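Local coordinates for uncharacterized protein (Pyrococcus furiosus, PDB 3WL4) that probably acts as a metal-dependent deacetylase of N-acetylated sugars, as in the GlcNAc-PI de-N-acetylase family to which it belongs, at residues P139-P144 with I187-T192; I37-D42 with P149-T154; E93-L98 with L209-A214. All coordinates share one frame; numbering follows the deposited sequence.

Interaction 1 of 3, residues P139-P144 with I187-T192; sequences PDPWLP and IALYYT. With TAM (tris(hydroxyethyl)aminomethane), chain K.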
loop_
_atom_site.group_PDB
_atom_site.type_symbol
_atom_site.label_atom_id
_atom_site.label_comp_id
_atom_site.label_asym_id
_atom_site.label_seq_id
_atom_site.Cartn_x
_atom_site.Cartn_y
_atom_site.Cartn_z
ATOM N N PRO A 139 -0.784 -10.223 -23.111
ATOM C CA PRO A 139 0.598 -9.815 -23.518
ATOM C C PRO A 139 1.683 -10.611 -22.806
ATOM O O PRO A 139 1.472 -11.056 -21.644
ATOM C CB PRO A 139 0.742 -8.343 -23.049
ATOM C CG PRO A 139 -0.801 -7.851 -22.993
ATOM C CD PRO A 139 -1.551 -9.148 -22.468
ATOM N N ASP A 140 2.782 -10.839 -23.533
ATOM C CA ASP A 140 3.929 -11.484 -22.928
ATOM C C ASP A 140 4.635 -10.456 -21.984
ATOM O O ASP A 140 5.198 -9.444 -22.438
ATOM C CB ASP A 140 4.878 -11.836 -24.060
ATOM C CG ASP A 140 6.139 -12.514 -23.648
ATOM O OD1 ASP A 140 6.499 -12.503 -22.432
ATOM O OD2 ASP A 140 6.868 -13.113 -24.526
ATOM N N PRO A 141 4.595 -10.689 -20.671
ATOM C CA PRO A 141 5.194 -9.656 -19.771
ATOM C C PRO A 141 6.691 -9.627 -19.798
ATOM O O PRO A 141 7.247 -8.667 -19.231
ATOM C CB PRO A 141 4.662 -10.161 -18.355
ATOM C CG PRO A 141 4.624 -11.720 -18.512
ATOM C CD PRO A 141 4.026 -11.896 -19.986
ATOM N N TRP A 142 7.285 -10.552 -20.451
ATOM C CA TRP A 142 8.757 -10.560 -20.601
ATOM C C TRP A 142 9.231 -9.977 -21.934
ATOM O O TRP A 142 10.461 -10.011 -22.208
ATOM C CB TRP A 142 9.316 -11.969 -20.525
ATOM C CG TRP A 142 8.983 -12.620 -19.137
ATOM C CD1 TRP A 142 9.602 -12.341 -17.967
ATOM C CD2 TRP A 142 7.938 -13.564 -18.899
ATOM N NE1 TRP A 142 9.013 -13.119 -16.934
ATOM C CE2 TRP A 142 7.982 -13.846 -17.489
ATOM C CE3 TRP A 142 6.999 -14.204 -19.712
ATOM C CZ2 TRP A 142 7.122 -14.777 -16.882
ATOM C CZ3 TRP A 142 6.093 -15.129 -19.097
ATOM C CH2 TRP A 142 6.166 -15.378 -17.713
ATOM N N LEU A 143 8.361 -9.219 -22.618
ATOM C CA LEU A 143 8.850 -8.540 -23.891
ATOM C C LEU A 143 9.981 -7.610 -23.577
ATOM O O LEU A 143 9.850 -6.738 -22.688
ATOM C CB LEU A 143 7.657 -7.739 -24.377
ATOM C CG LEU A 143 8.002 -6.959 -25.708
ATOM C CD1 LEU A 143 8.251 -8.009 -26.906
ATOM C CD2 LEU A 143 6.799 -6.056 -26.052
ATOM N N PRO A 144 11.130 -7.725 -24.282
ATOM C CA PRO A 144 12.237 -6.833 -23.905
ATOM C C PRO A 144 11.867 -5.361 -24.145
ATOM O O PRO A 144 11.180 -5.030 -25.165
ATOM C CB PRO A 144 13.381 -7.267 -24.893
ATOM C CG PRO A 144 13.083 -8.803 -25.086
ATOM C CD PRO A 144 11.523 -8.851 -25.161
ATOM N N ILE A 187 -2.779 -21.146 -22.536
ATOM C CA ILE A 187 -2.501 -19.654 -22.549
ATOM C C ILE A 187 -1.699 -19.406 -23.863
ATOM O O ILE A 187 -0.832 -20.221 -24.277
ATOM C CB ILE A 187 -1.618 -19.310 -21.370
ATOM C CG1 ILE A 187 -2.480 -19.380 -20.143
ATOM C CG2 ILE A 187 -1.063 -17.865 -21.575
ATOM C CD1 ILE A 187 -1.420 -19.348 -18.902
ATOM N N ALA A 188 -1.995 -18.260 -24.480
ATOM C CA ALA A 188 -1.091 -17.856 -25.566
ATOM C C ALA A 188 -0.743 -16.370 -25.351
ATOM O O ALA A 188 -1.663 -15.539 -25.180
ATOM C CB ALA A 188 -1.903 -17.982 -26.939
ATOM N N LEU A 189 0.562 -16.089 -25.445
ATOM C CA LEU A 189 1.034 -14.671 -25.145
ATOM C C LEU A 189 1.238 -14.002 -26.472
ATOM O O LEU A 189 2.027 -14.506 -27.333
ATOM C CB LEU A 189 2.346 -14.723 -24.383
ATOM C CG LEU A 189 2.152 -15.531 -23.041
ATOM C CD1 LEU A 189 3.549 -15.511 -22.366
ATOM C CD2 LEU A 189 1.128 -14.827 -22.151
ATOM N N TYR A 190 0.609 -12.843 -26.626
ATOM C CA TYR A 190 0.872 -11.994 -27.849
ATOM C C TYR A 190 1.800 -10.872 -27.484
ATOM O O TYR A 190 2.290 -10.800 -26.338
ATOM C CB TYR A 190 -0.442 -11.521 -28.486
ATOM C CG TYR A 190 -1.340 -10.648 -27.671
ATOM C CD1 TYR A 190 -2.298 -11.199 -26.746
ATOM C CD2 TYR A 190 -1.181 -9.261 -27.752
ATOM C CE1 TYR A 190 -3.126 -10.334 -26.080
ATOM C CE2 TYR A 190 -2.001 -8.397 -27.040
ATOM C CZ TYR A 190 -2.983 -8.927 -26.184
ATOM O OH TYR A 190 -3.833 -8.069 -25.505
ATOM N N TYR A 191 2.124 -9.955 -28.419
ATOM C CA TYR A 191 3.149 -8.969 -28.148
ATOM C C TYR A 191 4.434 -9.589 -27.680
ATOM O O TYR A 191 4.993 -9.185 -26.612
ATOM C CB TYR A 191 2.687 -7.815 -27.211
ATOM C CG TYR A 191 1.604 -6.838 -27.628
ATOM C CD1 TYR A 191 1.542 -6.336 -28.941
ATOM C CD2 TYR A 191 0.737 -6.306 -26.665
ATOM C CE1 TYR A 191 0.669 -5.365 -29.273
ATOM C CE2 TYR A 191 -0.227 -5.303 -27.025
ATOM C CZ TYR A 191 -0.202 -4.856 -28.357
ATOM O OH TYR A 191 -1.020 -3.829 -28.628
ATOM N N THR A 192 4.905 -10.591 -28.446
ATOM C CA THR A 192 6.050 -11.400 -27.983
ATOM C C THR A 192 7.228 -11.337 -28.896
ATOM O O THR A 192 7.076 -11.325 -30.158
ATOM C CB THR A 192 5.573 -12.861 -27.727
ATOM O OG1 THR A 192 6.704 -13.579 -27.179
ATOM C CG2 THR A 192 5.159 -13.575 -29.045
HETATM C C TAM K . -1.494 1.302 -27.394
HETATM C C1 TAM K . -0.928 2.422 -26.587
HETATM C C2 TAM K . -0.684 0.146 -27.814
HETATM C C3 TAM K . -2.109 1.829 -28.629
HETATM C C4 TAM K . 0.338 1.906 -26.069
HETATM C C5 TAM K . -0.088 -0.312 -26.451
HETATM C C6 TAM K . -3.106 2.841 -28.400
HETATM N N TAM K . -2.593 0.687 -26.397
HETATM O O4 TAM K . -0.339 1.386 -24.778
HETATM O O5 TAM K . 0.194 -1.456 -26.919
HETATM O O6 TAM K . -2.893 4.095 -27.624
HETATM O O HOH W 1 4.016 -7.931 -24.317
#
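Pro139 lies over one face of the Tyr190 ring, its N 3.8 Å above the ring plane and toward the rim, and its CB meets the edge of the Tyr191 ring at CD2, 4.2 Å away. Pro139 and Tyr190 point the same way side by side, and the tyrosine hydroxyl is hydrogen-bonded to Ile37 O. On Trp142, Pro141 CG rests over a face while Leu189 CD1 comes to the edge, 4.2 Å from CZ3. Strands 135-139 and 186-190 run parallel as neighbours in the central sheet of a Rossmann-like fold, and their ends meet here: Pro139 bridges Tyr190, and just past the strand Asp140 N donates to Tyr190 O (2.8 Å). A type I turn follows from Asp140 to Leu143. With CG anti to its own N (chi1 180°), the Asp140 carboxylate lies between the turn and the 187-192 segment. Its OD1 takes Trp142 N from above the carboxylate plane, an Asx turn, and its OD2 receives Thr192 OG1 on the anti lone pair at 2.7 Å. Replacing Asp140 with alanine would probably leave Trp142 N and Thr192 OG1 each without this acceptor, the turn less firmly set. A water donates to both Asp140 O and Tyr191 O.

Interaction 2 of 3, residues I37-D42 with P149-T154; sequences IEPHPD and PDHRRT. With CD (cadmium ion), chain C; TAM (tris(hydroxyethyl)aminomethane), chain K.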
loop_
_atom_site.group_PDB
_atom_site.type_symbol
_atom_site.label_atom_id
_atom_site.label_comp_id
_atom_site.label_asym_id
_atom_site.label_seq_id
_atom_site.Cartn_x
_atom_site.Cartn_y
_atom_site.Cartn_z
ATOM N N ILE A 37 -7.273 -10.826 -23.224
ATOM C CA ILE A 37 -7.062 -9.832 -22.153
ATOM C C ILE A 37 -6.171 -8.696 -22.735
ATOM O O ILE A 37 -5.028 -8.984 -23.228
ATOM C CB ILE A 37 -6.388 -10.476 -20.948
ATOM C CG1 ILE A 37 -7.361 -11.593 -20.452
ATOM C CG2 ILE A 37 -6.314 -9.393 -19.825
ATOM C CD1 ILE A 37 -6.854 -12.282 -19.152
ATOM N N GLU A 38 -6.659 -7.479 -22.645
ATOM C CA GLU A 38 -5.903 -6.341 -23.181
ATOM C C GLU A 38 -5.702 -5.329 -22.085
ATOM O O GLU A 38 -6.613 -5.006 -21.319
ATOM C CB GLU A 38 -6.625 -5.596 -24.328
ATOM C CG GLU A 38 -8.139 -5.290 -24.082
ATOM C CD GLU A 38 -8.807 -4.665 -25.313
ATOM O OE1 GLU A 38 -8.182 -4.561 -26.333
ATOM O OE2 GLU A 38 -9.944 -4.157 -25.122
ATOM N N PRO A 39 -4.513 -4.699 -22.049
ATOM C CA PRO A 39 -4.293 -3.624 -21.040
ATOM C C PRO A 39 -5.144 -2.404 -21.249
ATOM O O PRO A 39 -5.704 -1.863 -20.302
ATOM C CB PRO A 39 -2.785 -3.286 -21.232
ATOM C CG PRO A 39 -2.131 -4.597 -21.781
ATOM C CD PRO A 39 -3.284 -5.209 -22.722
ATOM N N HIS A 40 -5.249 -1.974 -22.569
ATOM C CA HIS A 40 -6.045 -0.796 -22.886
ATOM C C HIS A 40 -6.988 -1.145 -24.070
ATOM O O HIS A 40 -6.761 -2.106 -24.786
ATOM C CB HIS A 40 -5.028 0.268 -23.449
ATOM C CG HIS A 40 -3.935 0.598 -22.476
ATOM N ND1 HIS A 40 -2.619 0.327 -22.782
ATOM C CD2 HIS A 40 -3.966 1.170 -21.237
ATOM C CE1 HIS A 40 -1.865 0.641 -21.750
ATOM N NE2 HIS A 40 -2.641 1.221 -20.825
ATOM N N PRO A 41 -7.972 -0.243 -24.281
ATOM C CA PRO A 41 -8.834 -0.465 -25.457
ATOM C C PRO A 41 -7.903 -0.266 -26.726
ATOM O O PRO A 41 -7.188 0.735 -26.840
ATOM C CB PRO A 41 -9.808 0.693 -25.377
ATOM C CG PRO A 41 -9.848 1.131 -23.910
ATOM C CD PRO A 41 -8.380 0.888 -23.441
ATOM N N ASP A 42 -7.952 -1.276 -27.517
ATOM C CA ASP A 42 -7.257 -1.372 -28.824
ATOM C C ASP A 42 -6.122 -2.365 -28.780
ATOM O O ASP A 42 -5.703 -2.826 -29.813
ATOM C CB ASP A 42 -6.788 -0.106 -29.516
ATOM C CG ASP A 42 -5.549 0.581 -28.873
ATOM O OD1 ASP A 42 -4.707 -0.106 -28.214
ATOM O OD2 ASP A 42 -5.322 1.853 -29.112
ATOM N N PRO A 149 3.939 0.003 -17.509
ATOM C CA PRO A 149 3.578 -0.951 -16.370
ATOM C C PRO A 149 2.248 -1.595 -16.625
ATOM O O PRO A 149 2.056 -2.752 -16.141
ATOM C CB PRO A 149 3.566 -0.021 -15.157
ATOM C CG PRO A 149 3.345 1.427 -15.734
ATOM C CD PRO A 149 4.119 1.410 -17.060
ATOM N N ASP A 150 1.262 -0.885 -17.286
ATOM C CA ASP A 150 -0.016 -1.595 -17.412
ATOM C C ASP A 150 0.164 -2.844 -18.288
ATOM O O ASP A 150 -0.580 -3.811 -18.201
ATOM C CB ASP A 150 -1.086 -0.699 -18.152
ATOM C CG ASP A 150 -1.480 0.516 -17.421
ATOM O OD1 ASP A 150 -1.311 0.624 -16.160
ATOM O OD2 ASP A 150 -2.149 1.413 -18.028
ATOM N N HIS A 151 1.073 -2.788 -19.293
ATOM C CA HIS A 151 1.280 -4.002 -20.131
ATOM C C HIS A 151 1.973 -5.098 -19.361
ATOM O O HIS A 151 1.539 -6.267 -19.435
ATOM C CB HIS A 151 2.136 -3.627 -21.400
ATOM C CG HIS A 151 1.294 -3.024 -22.488
ATOM N ND1 HIS A 151 1.339 -3.499 -23.781
ATOM C CD2 HIS A 151 0.313 -2.099 -22.406
ATOM C CE1 HIS A 151 0.417 -2.809 -24.509
ATOM N NE2 HIS A 151 -0.186 -1.933 -23.723
ATOM N N ARG A 152 3.047 -4.784 -18.627
ATOM C CA ARG A 152 3.754 -5.838 -17.936
ATOM C C ARG A 152 2.774 -6.464 -16.872
ATOM O O ARG A 152 2.685 -7.732 -16.759
ATOM C CB ARG A 152 4.947 -5.258 -17.128
ATOM C CG ARG A 152 6.051 -4.704 -18.070
ATOM C CD ARG A 152 7.271 -4.277 -17.254
ATOM N NE ARG A 152 6.991 -3.145 -16.355
ATOM C CZ ARG A 152 7.429 -1.938 -16.480
ATOM N NH1 ARG A 152 8.115 -1.503 -17.577
ATOM N NH2 ARG A 152 7.146 -1.028 -15.533
ATOM N N ARG A 153 2.088 -5.581 -16.164
ATOM C CA ARG A 153 1.183 -6.121 -15.085
ATOM C C ARG A 153 0.064 -6.970 -15.670
ATOM O O ARG A 153 -0.319 -7.985 -15.125
ATOM C CB ARG A 153 0.641 -5.003 -14.282
ATOM C CG ARG A 153 1.809 -4.386 -13.405
ATOM C CD ARG A 153 1.331 -3.125 -12.716
ATOM N NE ARG A 153 2.448 -2.692 -11.856
ATOM C CZ ARG A 153 2.226 -1.901 -10.828
ATOM N NH1 ARG A 153 1.053 -1.300 -10.540
ATOM N NH2 ARG A 153 3.313 -1.677 -10.009
ATOM N N THR A 154 -0.492 -6.573 -16.844
ATOM C CA THR A 154 -1.544 -7.384 -17.399
ATOM C C THR A 154 -1.048 -8.771 -17.698
ATOM O O THR A 154 -1.746 -9.802 -17.474
ATOM C CB THR A 154 -2.047 -6.701 -18.731
ATOM O OG1 THR A 154 -2.714 -5.484 -18.387
ATOM C CG2 THR A 154 -3.158 -7.538 -19.429
HETATM CD CD CD C . -1.769 -0.633 -24.743
HETATM C C TAM K . -1.494 1.302 -27.394
HETATM C C1 TAM K . -0.928 2.422 -26.587
HETATM C C2 TAM K . -0.684 0.146 -27.814
HETATM C C3 TAM K . -2.109 1.829 -28.629
HETATM C C4 TAM K . 0.338 1.906 -26.069
HETATM C C5 TAM K . -0.088 -0.312 -26.451
HETATM C C6 TAM K . -3.106 2.841 -28.400
HETATM N N TAM K . -2.593 0.687 -26.397
HETATM O O4 TAM K . -0.339 1.386 -24.778
HETATM O O5 TAM K . 0.194 -1.456 -26.919
HETATM O O6 TAM K . -2.893 4.095 -27.624
#
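One cadmium ion joins the two segments: His40 ND1 and His151 NE2 both bind it at 2.3 Å, one from the loop after strand 33-38, the other from the first turn of helix 149-164. The site is the metal centre characteristic of the GlcNAc-PI de-N-acetylase family, built from a His-Pro-Asp-Asp motif and a His-Pro-Asp-His motif; relatives commonly hold zinc there, so cadmium probably stands in for it. Asp43 OD2 is also a ligand, as are N and O4 of the tris(hydroxyethyl)aminomethane. The two imidazoles meet rim to rim, planes 37° apart, with ND1 of His40 lying at the edge of the His151 ring, in its plane. Pro39 wedges in beside them: its CG sits over the face of His151, 3.7 Å from the ring centroid, and its CB comes within 3.5 Å of His151 CD2. On the side of the His40 ring away from the metal, NE2 donates to the anti lone pair of Asp150 OD2 (2.8 Å, 146°). Together with the metal bond at ND1, this second-shell carboxylate helps fix the rotation of the His40 ring, and it is itself gripped by Thr112 N at OD2 and Leu114 N at OD1. Further from the metal the contact turns apolar, Ile37 CG2 meeting Thr154 CG2 at 3.7 Å as the side chains slide past each other. Thr154 sets OG1 anti to its carbonyl carbon (chi1 -69°), which brings the hydroxyl back along the helix to Asp150 O at 2.7 Å, beside the bond from Thr154 N.

Interaction 3 of 3, residues E93-L98 with L209-A214; sequences EESAKL and LKAIRA. With HE2 (hexan-1-ol), chain O.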
loop_
_atom_site.group_PDB
_atom_site.type_symbol
_atom_site.label_atom_id
_atom_site.label_comp_id
_atom_site.label_asym_id
_atom_site.label_seq_id
_atom_site.Cartn_x
_atom_site.Cartn_y
_atom_site.Cartn_z
ATOM N N GLU A 93 -16.176 -0.935 -28.918
ATOM C CA GLU A 93 -17.397 -1.709 -29.375
ATOM C C GLU A 93 -17.435 -1.763 -30.916
ATOM O O GLU A 93 -17.776 -2.843 -31.444
ATOM C CB GLU A 93 -18.663 -1.018 -28.858
ATOM C CG GLU A 93 -18.780 -1.338 -27.248
ATOM C CD GLU A 93 -19.795 -0.409 -26.564
ATOM O OE1 GLU A 93 -20.298 0.613 -27.179
ATOM O OE2 GLU A 93 -20.086 -0.731 -25.365
ATOM N N GLU A 94 -17.054 -0.675 -31.558
ATOM C CA GLU A 94 -17.078 -0.688 -33.074
ATOM C C GLU A 94 -15.949 -1.620 -33.584
ATOM O O GLU A 94 -16.133 -2.435 -34.499
ATOM C CB GLU A 94 -16.927 0.745 -33.530
ATOM C CG GLU A 94 -16.603 0.962 -35.089
ATOM C CD GLU A 94 -16.093 2.506 -35.458
ATOM O OE1 GLU A 94 -15.632 3.414 -34.568
ATOM O OE2 GLU A 94 -15.985 2.770 -36.692
ATOM N N SER A 95 -14.727 -1.531 -33.024
ATOM C CA SER A 95 -13.665 -2.432 -33.422
ATOM C C SER A 95 -13.999 -3.887 -33.215
ATOM O O SER A 95 -13.765 -4.778 -34.052
ATOM C CB SER A 95 -12.434 -2.015 -32.565
ATOM O OG SER A 95 -11.310 -2.820 -32.841
ATOM N N ALA A 96 -14.528 -4.187 -32.020
ATOM C CA ALA A 96 -14.895 -5.516 -31.713
ATOM C C ALA A 96 -15.993 -6.079 -32.634
ATOM O O ALA A 96 -15.870 -7.283 -33.028
ATOM C CB ALA A 96 -15.424 -5.563 -30.209
ATOM N N LYS A 97 -16.935 -5.249 -33.024
ATOM C CA LYS A 97 -17.995 -5.775 -33.945
ATOM C C LYS A 97 -17.298 -6.169 -35.282
ATOM O O LYS A 97 -17.651 -7.243 -35.847
ATOM C CB LYS A 97 -18.995 -4.668 -34.137
ATOM C CG LYS A 97 -20.176 -5.035 -35.057
ATOM C CD LYS A 97 -21.177 -3.792 -34.927
ATOM C CE LYS A 97 -22.214 -3.701 -36.191
ATOM N NZ LYS A 97 -22.836 -2.302 -36.414
ATOM N N LEU A 98 -16.338 -5.365 -35.749
ATOM C CA LEU A 98 -15.618 -5.782 -36.971
ATOM C C LEU A 98 -14.946 -7.091 -36.900
ATOM O O LEU A 98 -14.743 -7.842 -37.916
ATOM C CB LEU A 98 -14.595 -4.748 -37.425
ATOM C CG LEU A 98 -15.063 -3.337 -37.729
ATOM C CD1 LEU A 98 -14.042 -2.244 -37.883
ATOM C CD2 LEU A 98 -15.866 -3.472 -39.159
ATOM N N LEU A 209 -6.260 -3.642 -39.958
ATOM C CA LEU A 209 -5.984 -2.261 -39.848
ATOM C C LEU A 209 -7.248 -1.404 -39.720
ATOM O O LEU A 209 -7.198 -0.369 -39.030
ATOM C CB LEU A 209 -5.143 -1.746 -41.102
ATOM C CG LEU A 209 -3.816 -2.500 -41.188
ATOM C CD1 LEU A 209 -3.171 -1.987 -42.556
ATOM C CD2 LEU A 209 -2.827 -2.076 -40.070
ATOM N N LYS A 210 -8.372 -1.823 -40.363
ATOM C CA LYS A 210 -9.604 -1.082 -40.166
ATOM C C LYS A 210 -10.098 -1.141 -38.655
ATOM O O LYS A 210 -10.574 -0.091 -38.145
ATOM C CB LYS A 210 -10.645 -1.686 -41.133
ATOM C CG LYS A 210 -11.927 -0.937 -41.031
ATOM C CD LYS A 210 -13.031 -1.582 -42.030
ATOM C CE LYS A 210 -14.190 -0.603 -41.938
ATOM N NZ LYS A 210 -15.177 -1.436 -42.655
ATOM N N ALA A 211 -9.943 -2.354 -38.124
ATOM C CA ALA A 211 -10.373 -2.528 -36.698
ATOM C C ALA A 211 -9.506 -1.700 -35.793
ATOM O O ALA A 211 -9.982 -1.234 -34.744
ATOM C CB ALA A 211 -10.286 -4.062 -36.343
ATOM N N ILE A 212 -8.212 -1.529 -36.106
ATOM C CA ILE A 212 -7.352 -0.651 -35.325
ATOM C C ILE A 212 -7.742 0.811 -35.467
ATOM O O ILE A 212 -7.873 1.565 -34.495
ATOM C CB ILE A 212 -5.877 -0.913 -35.689
ATOM C CG1 ILE A 212 -5.567 -2.352 -35.297
ATOM C CG2 ILE A 212 -4.997 0.093 -34.996
ATOM C CD1 ILE A 212 -4.171 -2.856 -35.889
ATOM N N ARG A 213 -7.989 1.259 -36.766
ATOM C CA ARG A 213 -8.299 2.642 -36.942
ATOM C C ARG A 213 -9.679 3.045 -36.445
ATOM O O ARG A 213 -9.890 4.260 -36.207
ATOM C CB ARG A 213 -8.178 2.947 -38.539
ATOM C CG ARG A 213 -6.743 3.007 -39.014
ATOM C CD ARG A 213 -6.561 4.271 -40.052
ATOM N NE ARG A 213 -6.564 5.549 -39.371
ATOM C CZ ARG A 213 -6.282 6.715 -39.929
ATOM N NH1 ARG A 213 -5.963 6.746 -41.294
ATOM N NH2 ARG A 213 -6.371 7.817 -39.267
ATOM N N ALA A 214 -10.529 2.003 -36.128
ATOM C CA ALA A 214 -11.783 2.331 -35.451
ATOM C C ALA A 214 -11.579 3.046 -34.064
ATOM O O ALA A 214 -12.441 3.819 -33.577
ATOM C CB ALA A 214 -12.575 1.086 -35.234
HETATM C CAA HE2 O . -19.668 -4.560 -30.108
HETATM C CAC HE2 O . -19.158 -5.436 -28.802
HETATM C CAE HE2 O . -20.182 -5.200 -27.644
HETATM C CAG HE2 O . -19.589 -5.259 -26.220
HETATM C CAF HE2 O . -20.719 -5.178 -25.216
HETATM C CAD HE2 O . -20.127 -5.498 -23.880
HETATM O OAB HE2 O . -20.259 -6.837 -23.487
#
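Ser95 and Ala211 bring two nearly antiparallel helices close together, their CA atoms 4.6 Å apart and the segment axes 8.5 Å apart at an angle of 165°. Small side chains allow this approach. In the tight, buried part, Ser95 OG lies opposite its own N (chi1 180°) and donates across the interface to Ala211 O at 2.8 Å, arriving from above the carbonyl plane, 42° out of it. The acceptor is thus met well off its lone pairs, and the hydroxyl has a further, weak bond to His215 NE2. The methyl of Ala214 fills the next position along, 4.1 Å from Ser95 CB. Leu98 points at the other helix and packs its CD1 on Ala211 CA, 3.9 Å away. Toward solvent the contact loosens into longer chains. There Leu98 CD1 lies 4.0 Å from CG of the exposed, extended Lys210, the two side chains crossing at about a right angle. Glu94 stretches alongside Ala214, its CD 3.8 Å from that residue's CB, while its OE2 forms a salt bridge with Arg216. On the inner side, Ser95 and Ile212 both rest on Ala45 of helix 43-57. The pairing is close antiparallel helix packing through serine and alanine, in which helix 205-213 joins helix 81-99, the crossover helix of the beta-alpha-beta unit formed with strands 61-68 and 103-109 of the Rossmann-like sheet.

Interactions 1 and 2 are buried and adjoin, their centres about 11 Å apart: both reach the central parallel sheet at the ends of its strands, and Tyr190 OH joins them through Ile37 O. Both combine directional polar bonds with apolar and ring packing, around a turn and strand pairing in 139-144/187-192, and around metal ligation in 37-42/149-154. Both also touch the tris(hydroxyethyl)aminomethane and the second subunit. Interaction 3 lies further out, its centre about 22 Å from that of interaction 1. It pairs two helices, where interaction 1 joins two strand ends and interaction 2 a strand end and a helix. It holds one hydrogen bond across it, among small side chains, with longer ones toward solvent.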